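Long-range contacts in cytochrome c552 (Thermochromatium tepidum, PDB 5ZE8), which binds five heme c groups and probably carries electrons at low potential in a thermophilic purple sulfur photosynthetic bacterium: residues T65-P70 against A120-V125; T84-V89 against Q111-D116; A104-R109 against N126-H131. All coordinates share one frame; numbering follows the deposited sequence.

Contact 1 of 3, residues T65-P70 against A120-V125. With HEC (heme c), chain E.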
loop_
_atom_site.group_PDB
_atom_site.type_symbol
_atom_site.label_atom_id
_atom_site.label_comp_id
_atom_site.label_asym_id
_atom_site.label_seq_id
_atom_site.Cartn_x
_atom_site.Cartn_y
_atom_site.Cartn_z
ATOM N N THR A 65 5.907 -7.345 -8.712
ATOM C CA THR A 65 5.452 -8.354 -9.642
ATOM C C THR A 65 5.270 -9.667 -8.915
ATOM O O THR A 65 5.789 -9.893 -7.836
ATOM C CB THR A 65 6.341 -8.574 -10.860
ATOM O OG1 THR A 65 7.439 -9.376 -10.409
ATOM C CG2 THR A 65 6.827 -7.291 -11.492
ATOM N N ALA A 66 4.552 -10.571 -9.604
ATOM C CA ALA A 66 4.404 -11.913 -9.116
ATOM C C ALA A 66 5.668 -12.705 -8.953
ATOM O O ALA A 66 5.670 -13.689 -8.196
ATOM C CB ALA A 66 3.414 -12.603 -9.979
ATOM N N LEU A 67 6.759 -12.259 -9.558
ATOM C CA LEU A 67 8.108 -12.840 -9.358
ATOM C C LEU A 67 8.717 -12.437 -8.066
ATOM O O LEU A 67 9.533 -13.185 -7.508
ATOM C CB LEU A 67 8.993 -12.463 -10.551
ATOM C CG LEU A 67 8.461 -12.975 -11.905
ATOM C CD1 LEU A 67 9.326 -12.456 -13.006
ATOM C CD2 LEU A 67 8.392 -14.508 -11.885
ATOM N N SER A 68 8.403 -11.241 -7.585
ATOM C CA SER A 68 9.148 -10.660 -6.438
ATOM C C SER A 68 8.387 -10.522 -5.145
ATOM O O SER A 68 9.045 -10.294 -4.114
ATOM C CB SER A 68 9.702 -9.273 -6.744
ATOM O OG SER A 68 10.641 -9.303 -7.786
ATOM N N ASP A 69 7.080 -10.575 -5.180
ATOM C CA ASP A 69 6.302 -10.481 -3.959
ATOM C C ASP A 69 5.568 -11.836 -3.845
ATOM O O ASP A 69 4.658 -12.119 -4.642
ATOM C CB ASP A 69 5.249 -9.374 -4.096
ATOM C CG ASP A 69 4.317 -9.335 -2.933
ATOM O OD1 ASP A 69 4.422 -10.143 -2.047
ATOM O OD2 ASP A 69 3.398 -8.494 -2.938
ATOM N N PRO A 70 5.952 -12.664 -2.879
ATOM C CA PRO A 70 5.312 -13.972 -2.823
ATOM C C PRO A 70 3.833 -13.962 -2.434
ATOM O O PRO A 70 3.084 -14.858 -2.790
ATOM C CB PRO A 70 6.143 -14.692 -1.754
ATOM C CG PRO A 70 6.593 -13.617 -0.914
ATOM C CD PRO A 70 6.821 -12.420 -1.733
ATOM N N ALA A 120 12.521 -4.259 -17.754
ATOM C CA ALA A 120 11.406 -3.321 -17.664
ATOM C C ALA A 120 10.233 -3.991 -16.974
ATOM O O ALA A 120 9.367 -3.318 -16.369
ATOM C CB ALA A 120 10.947 -2.879 -19.023
ATOM N N TYR A 121 10.079 -5.308 -17.096
ATOM C CA TYR A 121 8.987 -6.045 -16.525
ATOM C C TYR A 121 9.349 -6.569 -15.123
ATOM O O TYR A 121 8.552 -6.521 -14.185
ATOM C CB TYR A 121 8.626 -7.235 -17.483
ATOM C CG TYR A 121 8.542 -6.864 -18.940
ATOM C CD1 TYR A 121 8.163 -5.589 -19.378
ATOM C CD2 TYR A 121 8.837 -7.819 -19.910
ATOM C CE1 TYR A 121 8.071 -5.265 -20.734
ATOM C CE2 TYR A 121 8.757 -7.484 -21.253
ATOM C CZ TYR A 121 8.397 -6.256 -21.663
ATOM O OH TYR A 121 8.301 -5.891 -22.981
ATOM N N THR A 122 10.596 -7.062 -14.943
ATOM C CA THR A 122 10.956 -7.609 -13.655
ATOM C C THR A 122 11.037 -6.543 -12.548
ATOM O O THR A 122 10.809 -6.884 -11.390
ATOM C CB THR A 122 12.269 -8.424 -13.623
ATOM O OG1 THR A 122 13.349 -7.602 -13.973
ATOM C CG2 THR A 122 12.164 -9.528 -14.677
ATOM N N GLU A 123 11.290 -5.322 -12.950
ATOM C CA GLU A 123 11.414 -4.228 -12.016
ATOM C C GLU A 123 10.072 -3.647 -11.580
ATOM O O GLU A 123 10.097 -2.699 -10.749
ATOM C CB GLU A 123 12.276 -3.109 -12.623
ATOM C CG GLU A 123 13.729 -3.557 -12.886
ATOM C CD GLU A 123 14.555 -2.532 -13.598
ATOM O OE1 GLU A 123 14.120 -1.398 -13.870
ATOM O OE2 GLU A 123 15.756 -2.819 -13.930
ATOM N N GLY A 124 8.944 -4.166 -12.067
ATOM C CA GLY A 124 7.680 -3.768 -11.430
ATOM C C GLY A 124 7.383 -2.259 -11.655
ATOM O O GLY A 124 7.505 -1.767 -12.801
ATOM N N VAL A 125 6.993 -1.612 -10.558
ATOM C CA VAL A 125 6.710 -0.182 -10.646
ATOM C C VAL A 125 8.058 0.541 -10.486
ATOM O O VAL A 125 8.474 0.861 -9.379
ATOM C CB VAL A 125 5.683 0.188 -9.553
ATOM C CG1 VAL A 125 5.331 1.666 -9.644
ATOM C CG2 VAL A 125 4.381 -0.543 -9.740
HETATM FE FE HEC E . 2.178 2.491 -4.829
HETATM C CHA HEC E . 2.445 -0.286 -2.865
HETATM C CHB HEC E . 2.466 4.489 -2.062
HETATM C CHC HEC E . 2.265 5.238 -6.867
HETATM C CHD HEC E . 1.367 0.527 -7.566
HETATM N NA HEC E . 2.415 2.148 -2.887
HETATM C C1A HEC E . 2.520 0.938 -2.219
HETATM C C2A HEC E . 2.685 1.130 -0.797
HETATM C C3A HEC E . 2.622 2.473 -0.620
HETATM C C4A HEC E . 2.563 3.103 -1.911
HETATM C CMA HEC E . 2.769 3.237 0.698
HETATM C CAA HEC E . 2.732 0.067 0.240
HETATM C CBA HEC E . 4.173 -0.385 0.467
HETATM C CGA HEC E . 4.210 -1.538 1.474
HETATM O O1A HEC E . 3.541 -2.579 1.312
HETATM O O2A HEC E . 5.018 -1.506 2.449
HETATM N NB HEC E . 2.317 4.483 -4.481
HETATM C C1B HEC E . 2.370 5.127 -3.296
HETATM C C2B HEC E . 2.364 6.537 -3.517
HETATM C C3B HEC E . 2.309 6.761 -4.843
HETATM C C4B HEC E . 2.351 5.431 -5.472
HETATM C CMB HEC E . 2.392 7.569 -2.393
HETATM C CAB HEC E . 2.387 8.033 -5.604
HETATM C CBB HEC E . 3.487 8.884 -5.211
HETATM N NC HEC E . 1.910 2.815 -6.767
HETATM C C1C HEC E . 1.982 3.971 -7.429
HETATM C C2C HEC E . 1.746 3.842 -8.891
HETATM C C3C HEC E . 1.481 2.527 -9.054
HETATM C C4C HEC E . 1.575 1.872 -7.765
HETATM C CMC HEC E . 1.741 4.970 -9.911
HETATM C CAC HEC E . 1.097 1.759 -10.326
HETATM C CBC HEC E . 1.764 2.026 -11.531
HETATM N ND HEC E . 1.945 0.567 -5.110
HETATM C C1D HEC E . 1.593 -0.081 -6.289
HETATM C C2D HEC E . 1.544 -1.520 -6.093
HETATM C C3D HEC E . 1.864 -1.760 -4.816
HETATM C C4D HEC E . 2.131 -0.431 -4.205
HETATM C CMD HEC E . 1.169 -2.453 -7.176
HETATM C CAD HEC E . 1.890 -3.153 -4.134
HETATM C CBD HEC E . 2.919 -4.085 -4.705
HETATM C CGD HEC E . 2.940 -5.391 -3.922
HETATM O O1D HEC E . 2.715 -5.460 -2.675
HETATM O O2D HEC E . 3.199 -6.443 -4.583
HETATM O O HOH W 1 9.168 -6.582 -9.165
HETATM O O HOH W 2 10.229 -9.310 -10.580
#
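T65 meets the end of a short helix at Y121, T122 and G124, and shows how one threonine can turn an apolar branch and a polar branch to different tasks. Its CB points at 120-125, and there the two branches part. Methyl CG2, anti to the carbonyl carbon, reaches across the contact: it lies 3.3 Å from Y121 O and 3.6 Å from G124 CA. G124 is the first residue past the helix to abandon helical backbone angles, with positive phi, and a side chain there would head straight for this methyl. Because chi1 of T65 is 79°, OG1 sits between the backbone N and the carbonyl carbon and turns back over its own loop, where it accepts a bond from L67 N (3.1 Å, 139° at the hydrogen). The same hydroxyl is 2.8 Å from a water; this water also bonds to S68 OG and donates to T122 O, 2.6 Å from the water oxygen. A second water donates to T122 O as well and receives a weak bond from T65 N. Two waters thus grip the T122 carbonyl, and the polar part of the contact is solvent-mediated, with no direct hydrogen bond between the segments. Nearer the surface, L67 CD1 approaches T122 CG2 only loosely, at 4.4 Å. Further along the loop, D69 OD2 comes within 2.6 Å of propionate O2D of the heme, a spacing at which one of the acid groups probably holds a proton, while D69 OD1 caps the backbone at I71. V125 CG2 packs on meso carbon CHD of this same heme at 3.9 Å. The arrangement is an ST turn, followed by an aspartate N-cap, set against a glycine-ended helix beside a heme pocket.

Contact 2 of 3, residues T84-V89 against Q111-D116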
loop_
_atom_site.group_PDB
_atom_site.type_symbol
_atom_site.label_atom_id
_atom_site.label_comp_id
_atom_site.label_asym_id
_atom_site.label_seq_id
_atom_site.Cartn_x
_atom_site.Cartn_y
_atom_site.Cartn_z
ATOM N N THR A 84 5.790 -16.434 -15.694
ATOM C CA THR A 84 6.861 -16.644 -16.670
ATOM C C THR A 84 6.305 -17.126 -18.018
ATOM O O THR A 84 7.090 -17.502 -18.874
ATOM C CB THR A 84 7.859 -17.659 -16.222
ATOM O OG1 THR A 84 7.159 -18.862 -15.975
ATOM C CG2 THR A 84 8.550 -17.189 -14.989
ATOM N N ALA A 85 5.004 -17.029 -18.214
ATOM C CA ALA A 85 4.344 -17.461 -19.462
ATOM C C ALA A 85 3.809 -16.260 -20.263
ATOM O O ALA A 85 3.142 -15.403 -19.660
ATOM C CB ALA A 85 3.279 -18.479 -19.180
ATOM N N GLU A 86 3.995 -16.275 -21.599
ATOM C CA GLU A 86 3.274 -15.362 -22.497
ATOM C C GLU A 86 1.838 -15.801 -22.693
ATOM O O GLU A 86 1.490 -17.002 -22.503
ATOM C CB GLU A 86 3.990 -15.230 -23.867
ATOM C CG GLU A 86 3.421 -14.155 -24.780
ATOM C CD GLU A 86 3.424 -12.757 -24.155
ATOM O OE1 GLU A 86 2.418 -12.418 -23.465
ATOM O OE2 GLU A 86 4.430 -12.033 -24.395
ATOM N N GLY A 87 0.968 -14.817 -22.979
ATOM C CA GLY A 87 -0.428 -15.086 -23.350
ATOM C C GLY A 87 -1.332 -15.497 -22.271
ATOM O O GLY A 87 -2.428 -16.032 -22.481
ATOM N N MET A 88 -0.924 -15.219 -21.016
ATOM C CA MET A 88 -1.808 -15.500 -19.920
ATOM C C MET A 88 -3.005 -14.521 -19.903
ATOM O O MET A 88 -2.939 -13.406 -20.425
ATOM C CB MET A 88 -1.079 -15.399 -18.601
ATOM C CG MET A 88 0.021 -16.397 -18.371
ATOM S SD MET A 88 -0.559 -18.126 -18.305
ATOM C CE MET A 88 -0.587 -18.574 -20.050
ATOM N N VAL A 89 -4.113 -15.029 -19.368
ATOM C CA VAL A 89 -5.362 -14.271 -19.173
ATOM C C VAL A 89 -5.889 -14.564 -17.794
ATOM O O VAL A 89 -5.560 -15.565 -17.180
ATOM C CB VAL A 89 -6.457 -14.551 -20.273
ATOM C CG1 VAL A 89 -5.927 -14.243 -21.621
ATOM C CG2 VAL A 89 -6.905 -16.004 -20.147
ATOM N N GLN A 111 1.855 -5.028 -23.797
ATOM C CA GLN A 111 0.907 -6.164 -24.029
ATOM C C GLN A 111 1.572 -7.520 -23.879
ATOM O O GLN A 111 1.354 -8.433 -24.729
ATOM C CB GLN A 111 0.171 -6.059 -25.401
ATOM C CG GLN A 111 -1.205 -6.764 -25.492
ATOM C CD GLN A 111 -2.335 -6.122 -24.737
ATOM O OE1 GLN A 111 -3.348 -6.823 -24.457
ATOM N NE2 GLN A 111 -2.255 -4.856 -24.430
ATOM N N THR A 112 2.323 -7.714 -22.809
ATOM C CA THR A 112 2.955 -9.015 -22.528
ATOM C C THR A 112 2.735 -9.462 -21.096
ATOM O O THR A 112 2.665 -8.581 -20.195
ATOM C CB THR A 112 4.454 -8.980 -22.831
ATOM O OG1 THR A 112 5.029 -10.294 -22.620
ATOM C CG2 THR A 112 5.219 -8.008 -21.993
ATOM N N THR A 113 2.626 -10.763 -20.901
ATOM C CA THR A 113 2.422 -11.371 -19.605
ATOM C C THR A 113 3.656 -12.131 -19.136
ATOM O O THR A 113 3.649 -12.649 -18.029
ATOM C CB THR A 113 1.158 -12.252 -19.501
ATOM O OG1 THR A 113 1.339 -13.461 -20.295
ATOM C CG2 THR A 113 -0.022 -11.517 -20.051
ATOM N N LYS A 114 4.716 -12.133 -19.936
ATOM C CA LYS A 114 5.921 -12.887 -19.568
ATOM C C LYS A 114 6.876 -11.981 -18.840
ATOM O O LYS A 114 7.647 -11.243 -19.438
ATOM C CB LYS A 114 6.581 -13.484 -20.852
ATOM C CG LYS A 114 7.748 -14.392 -20.457
ATOM C CD LYS A 114 8.196 -15.236 -21.635
ATOM C CE LYS A 114 9.578 -15.866 -21.399
ATOM N NZ LYS A 114 9.647 -16.615 -20.148
ATOM N N LEU A 115 6.711 -12.004 -17.527
ATOM C CA LEU A 115 7.289 -10.944 -16.690
ATOM C C LEU A 115 8.786 -11.110 -16.525
ATOM O O LEU A 115 9.454 -10.164 -16.106
ATOM C CB LEU A 115 6.594 -10.948 -15.336
ATOM C CG LEU A 115 5.083 -10.691 -15.415
ATOM C CD1 LEU A 115 4.487 -10.676 -14.027
ATOM C CD2 LEU A 115 4.739 -9.458 -16.265
ATOM N N ASP A 116 9.347 -12.301 -16.815
ATOM C CA ASP A 116 10.765 -12.498 -16.609
ATOM C C ASP A 116 11.601 -12.175 -17.808
ATOM O O ASP A 116 12.805 -12.327 -17.780
ATOM C CB ASP A 116 11.110 -13.926 -16.135
ATOM C CG ASP A 116 10.730 -15.016 -17.067
ATOM O OD1 ASP A 116 9.947 -14.787 -17.965
ATOM O OD2 ASP A 116 11.225 -16.176 -16.774
HETATM O O HOH W 3 -0.283 -11.245 -23.903
#
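Between E86 and T113, and along the whole contact, every direct hydrogen bond involves a side chain: between the two irregular segments no bond runs from main chain to main chain. The 111-116 loop starts at Q111, which closes a Schellman motif at the end of helix 105-109, and runs into an ST turn at T112. The E86 carboxylate clasps this turn. Its OE2 accepts from T112 OG1 at 2.6 Å, on the syn side but 26° out of the carboxylate plane, and OE1 takes T113 N at 3.1 Å. With its anti lone pair OE1 also accepts from G87 N, and a water donates to it as well, so several donors hold the acid in place and probably favour its charged form. T112 OG1 in turn receives K114 N, which completes the ST turn. T113 OG1 works both ways, giving its proton to A85 O at 2.7 Å, in the carbonyl plane on a lone pair, and accepting from M88 N at 3.0 Å; it thereby pins the backbone on both sides of E86 and G87. The K114 chain, extended as far as its last bend, runs alongside T84 O, and NZ, 29° out of that carbonyl plane, joins T84 O at 3.0 Å to D116 OD1 at 2.9 Å, the latter a salt bridge.

Contact 3 of 3, residues A104-R109 against N126-H131. With HEC (heme c), chain D.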
loop_
_atom_site.group_PDB
_atom_site.type_symbol
_atom_site.label_atom_id
_atom_site.label_comp_id
_atom_site.label_asym_id
_atom_site.label_seq_id
_atom_site.Cartn_x
_atom_site.Cartn_y
_atom_site.Cartn_z
ATOM N N ALA A 104 2.787 -4.556 -12.899
ATOM C CA ALA A 104 3.879 -4.697 -13.854
ATOM C C ALA A 104 3.610 -3.750 -15.014
ATOM O O ALA A 104 3.424 -4.178 -16.156
ATOM C CB ALA A 104 4.081 -6.127 -14.263
ATOM N N PRO A 105 3.607 -2.440 -14.738
ATOM C CA PRO A 105 3.141 -1.493 -15.722
ATOM C C PRO A 105 3.819 -1.529 -17.031
ATOM O O PRO A 105 3.158 -1.373 -18.083
ATOM C CB PRO A 105 3.250 -0.123 -14.994
ATOM C CG PRO A 105 4.198 -0.382 -13.880
ATOM C CD PRO A 105 3.930 -1.785 -13.458
ATOM N N ASN A 106 5.152 -1.729 -17.086
ATOM C CA ASN A 106 5.770 -1.735 -18.400
ATOM C C ASN A 106 5.480 -2.976 -19.215
ATOM O O ASN A 106 5.483 -2.870 -20.454
ATOM C CB ASN A 106 7.260 -1.566 -18.243
ATOM C CG ASN A 106 7.631 -0.277 -17.464
ATOM O OD1 ASN A 106 7.090 0.841 -17.708
ATOM N ND2 ASN A 106 8.663 -0.418 -16.612
ATOM N N ALA A 107 5.171 -4.048 -18.541
ATOM C CA ALA A 107 4.715 -5.294 -19.245
ATOM C C ALA A 107 3.329 -5.035 -19.827
ATOM O O ALA A 107 3.120 -5.328 -20.971
ATOM C CB ALA A 107 4.712 -6.485 -18.314
ATOM N N ALA A 108 2.426 -4.420 -19.037
ATOM C CA ALA A 108 1.111 -4.140 -19.574
ATOM C C ALA A 108 1.249 -3.144 -20.740
ATOM O O ALA A 108 0.572 -3.279 -21.751
ATOM C CB ALA A 108 0.307 -3.570 -18.493
ATOM N N ARG A 109 2.192 -2.198 -20.662
ATOM C CA ARG A 109 2.354 -1.210 -21.754
ATOM C C ARG A 109 2.804 -1.867 -23.065
ATOM O O ARG A 109 2.407 -1.381 -24.148
ATOM C CB ARG A 109 3.356 -0.145 -21.354
ATOM C CG ARG A 109 3.462 1.003 -22.328
ATOM C CD ARG A 109 4.194 2.067 -21.630
ATOM N NE ARG A 109 4.401 3.241 -22.454
ATOM C CZ ARG A 109 4.905 4.351 -21.985
ATOM N NH1 ARG A 109 5.266 4.438 -20.695
ATOM N NH2 ARG A 109 5.046 5.383 -22.870
ATOM N N ASN A 126 8.681 0.784 -11.627
ATOM C CA ASN A 126 10.061 1.242 -11.667
ATOM C C ASN A 126 10.179 2.706 -12.040
ATOM O O ASN A 126 9.163 3.386 -12.168
ATOM C CB ASN A 126 10.876 0.313 -12.523
ATOM C CG ASN A 126 10.678 0.473 -13.979
ATOM O OD1 ASN A 126 9.818 1.231 -14.420
ATOM N ND2 ASN A 126 11.531 -0.254 -14.792
ATOM N N CYS A 127 11.428 3.217 -12.154
ATOM C CA CYS A 127 11.605 4.658 -12.382
ATOM C C CYS A 127 10.825 5.137 -13.540
ATOM O O CYS A 127 10.073 6.107 -13.424
ATOM C CB CYS A 127 13.087 5.075 -12.551
ATOM S SG CYS A 127 14.302 4.209 -11.516
ATOM N N VAL A 128 10.981 4.494 -14.694
ATOM C CA VAL A 128 10.322 4.983 -15.880
ATOM C C VAL A 128 8.796 4.714 -15.888
ATOM O O VAL A 128 8.058 5.479 -16.535
ATOM C CB VAL A 128 10.989 4.490 -17.189
ATOM C CG1 VAL A 128 12.426 4.959 -17.230
ATOM C CG2 VAL A 128 10.854 3.013 -17.282
ATOM N N ALA A 129 8.335 3.698 -15.158
ATOM C CA ALA A 129 6.882 3.500 -15.062
ATOM C C ALA A 129 6.240 4.679 -14.423
ATOM O O ALA A 129 5.275 5.188 -14.951
ATOM C CB ALA A 129 6.544 2.226 -14.325
ATOM N N CYS A 130 6.766 5.132 -13.307
ATOM C CA CYS A 130 6.153 6.292 -12.698
ATOM C C CYS A 130 6.490 7.570 -13.472
ATOM O O CYS A 130 5.614 8.457 -13.598
ATOM C CB CYS A 130 6.660 6.471 -11.288
ATOM S SG CYS A 130 5.754 5.443 -10.134
ATOM N N HIS A 131 7.733 7.695 -13.939
ATOM C CA HIS A 131 8.157 8.946 -14.533
ATOM C C HIS A 131 7.777 9.146 -15.998
ATOM O O HIS A 131 8.180 10.129 -16.592
ATOM C CB HIS A 131 9.677 9.255 -14.281
ATOM C CG HIS A 131 9.952 9.639 -12.868
ATOM N ND1 HIS A 131 9.744 10.949 -12.414
ATOM C CD2 HIS A 131 10.360 8.908 -11.778
ATOM C CE1 HIS A 131 10.012 10.953 -11.106
ATOM N NE2 HIS A 131 10.404 9.759 -10.701
HETATM FE FE HEC D . 10.867 9.392 -8.732
HETATM C CHA HEC D . 10.678 12.735 -7.788
HETATM C CHB HEC D . 14.046 9.855 -9.762
HETATM C CHC HEC D . 11.249 5.934 -9.066
HETATM C CHD HEC D . 7.533 9.046 -8.335
HETATM N NA HEC D . 12.101 10.945 -8.753
HETATM C C1A HEC D . 11.867 12.219 -8.306
HETATM C C2A HEC D . 13.079 12.985 -8.387
HETATM C C3A HEC D . 14.042 12.168 -8.975
HETATM C C4A HEC D . 13.415 10.929 -9.182
HETATM C CMA HEC D . 15.507 12.461 -9.304
HETATM C CAA HEC D . 13.224 14.420 -7.837
HETATM C CBA HEC D . 13.659 14.251 -6.375
HETATM C CGA HEC D . 13.872 15.597 -5.708
HETATM O O1A HEC D . 14.477 16.521 -6.323
HETATM O O2A HEC D . 13.602 15.724 -4.503
HETATM N NB HEC D . 12.352 8.121 -9.318
HETATM C C1B HEC D . 13.532 8.556 -9.729
HETATM C C2B HEC D . 14.334 7.392 -10.064
HETATM C C3B HEC D . 13.598 6.285 -9.829
HETATM C C4B HEC D . 12.307 6.758 -9.395
HETATM C CMB HEC D . 15.784 7.447 -10.490
HETATM C CAB HEC D . 13.923 4.856 -9.827
HETATM C CBB HEC D . 15.025 4.443 -9.066
HETATM N NC HEC D . 9.638 7.820 -8.705
HETATM C C1C HEC D . 9.947 6.467 -8.806
HETATM C C2C HEC D . 8.786 5.675 -8.679
HETATM C C3C HEC D . 7.694 6.527 -8.559
HETATM C C4C HEC D . 8.257 7.872 -8.533
HETATM C CMC HEC D . 8.783 4.171 -8.844
HETATM C CAC HEC D . 6.252 6.156 -8.406
HETATM C CBC HEC D . 5.850 5.201 -7.404
HETATM N ND HEC D . 9.443 10.605 -8.184
HETATM C C1D HEC D . 8.101 10.285 -8.097
HETATM C C2D HEC D . 7.283 11.449 -7.648
HETATM C C3D HEC D . 8.170 12.461 -7.499
HETATM C C4D HEC D . 9.528 11.950 -7.824
HETATM C CMD HEC D . 5.795 11.518 -7.557
HETATM C CAD HEC D . 7.833 13.860 -7.078
HETATM C CBD HEC D . 7.749 13.977 -5.551
HETATM C CGD HEC D . 7.016 15.254 -5.163
HETATM O O1D HEC D . 5.956 15.222 -4.524
HETATM O O2D HEC D . 7.554 16.322 -5.397
#
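N126 OD1 is gripped by two donors, N106 ND2 from across the contact and A129 N from its own helix, each at 3.0 Å. It illustrates how an N-cap can serve packing and helix start together, here at the head of the CXXCH heme-binding motif formed by C127, C130 and H131. The N126 side chain stands between its backbone N and carbonyl carbon (chi1 76°), which folds OD1 back over the first turn. A129 N meets OD1 nearly along the C=O axis. N106 ND2 comes instead from above the carbonyl plane, 42° out of it, although OD1 lies close to the plane of the N106 amide. The N106 amide also donates to A120 O, and N126 ND2 binds E123 OE1, so this buried polar patch is tied to the preceding turn. An alanine in place of N126 would probably leave A129 N without its cap and N106 ND2 and E123 OE1 each short of a partner, weakening the start of the heme-binding helix.

Beside the amides P105 CG packs on A129 CB at 3.5 Å, an apolar contact, while the polar N106 OD1 also lies against that methyl, 3.7 Å from A129 CB. Small A129 sits where helices 105-109 and 127-131 meet, their axes 10.2 Å apart at closest and inclined at 71°. The opposite face of helix 127-131 belongs to the heme, to which C127 and C130 are covalently attached. H270 supplies the other axial ligand, and H131 ND1 is hydrogen-bonded to Q160 O, which would fix the rotation of the imidazole. Its other nitrogen, H131 NE2, binds the heme iron at 2.1 Å.

From the N terminus, the chain first opens contact 1 at 65-70, ahead of helix 70-79, then contact 2 at 84-89 and contact 3 at 104-109. Contact 2 closes first, at 111-116, and so lies wholly within the larger loop that contact 1 completes at 120-125. Contact 3 closes last, at 126-131, and its segments alternate with those of both others. The three also touch in space: Y121 and T122 pack on L115, Y121 also packs on A107, and T112 N meets A107 O. Together they draw the loops around 65-70 and 84-89, the short helices 105-109 and 119-122 and the heme-binding helix 127-131 into one part of the cytochrome.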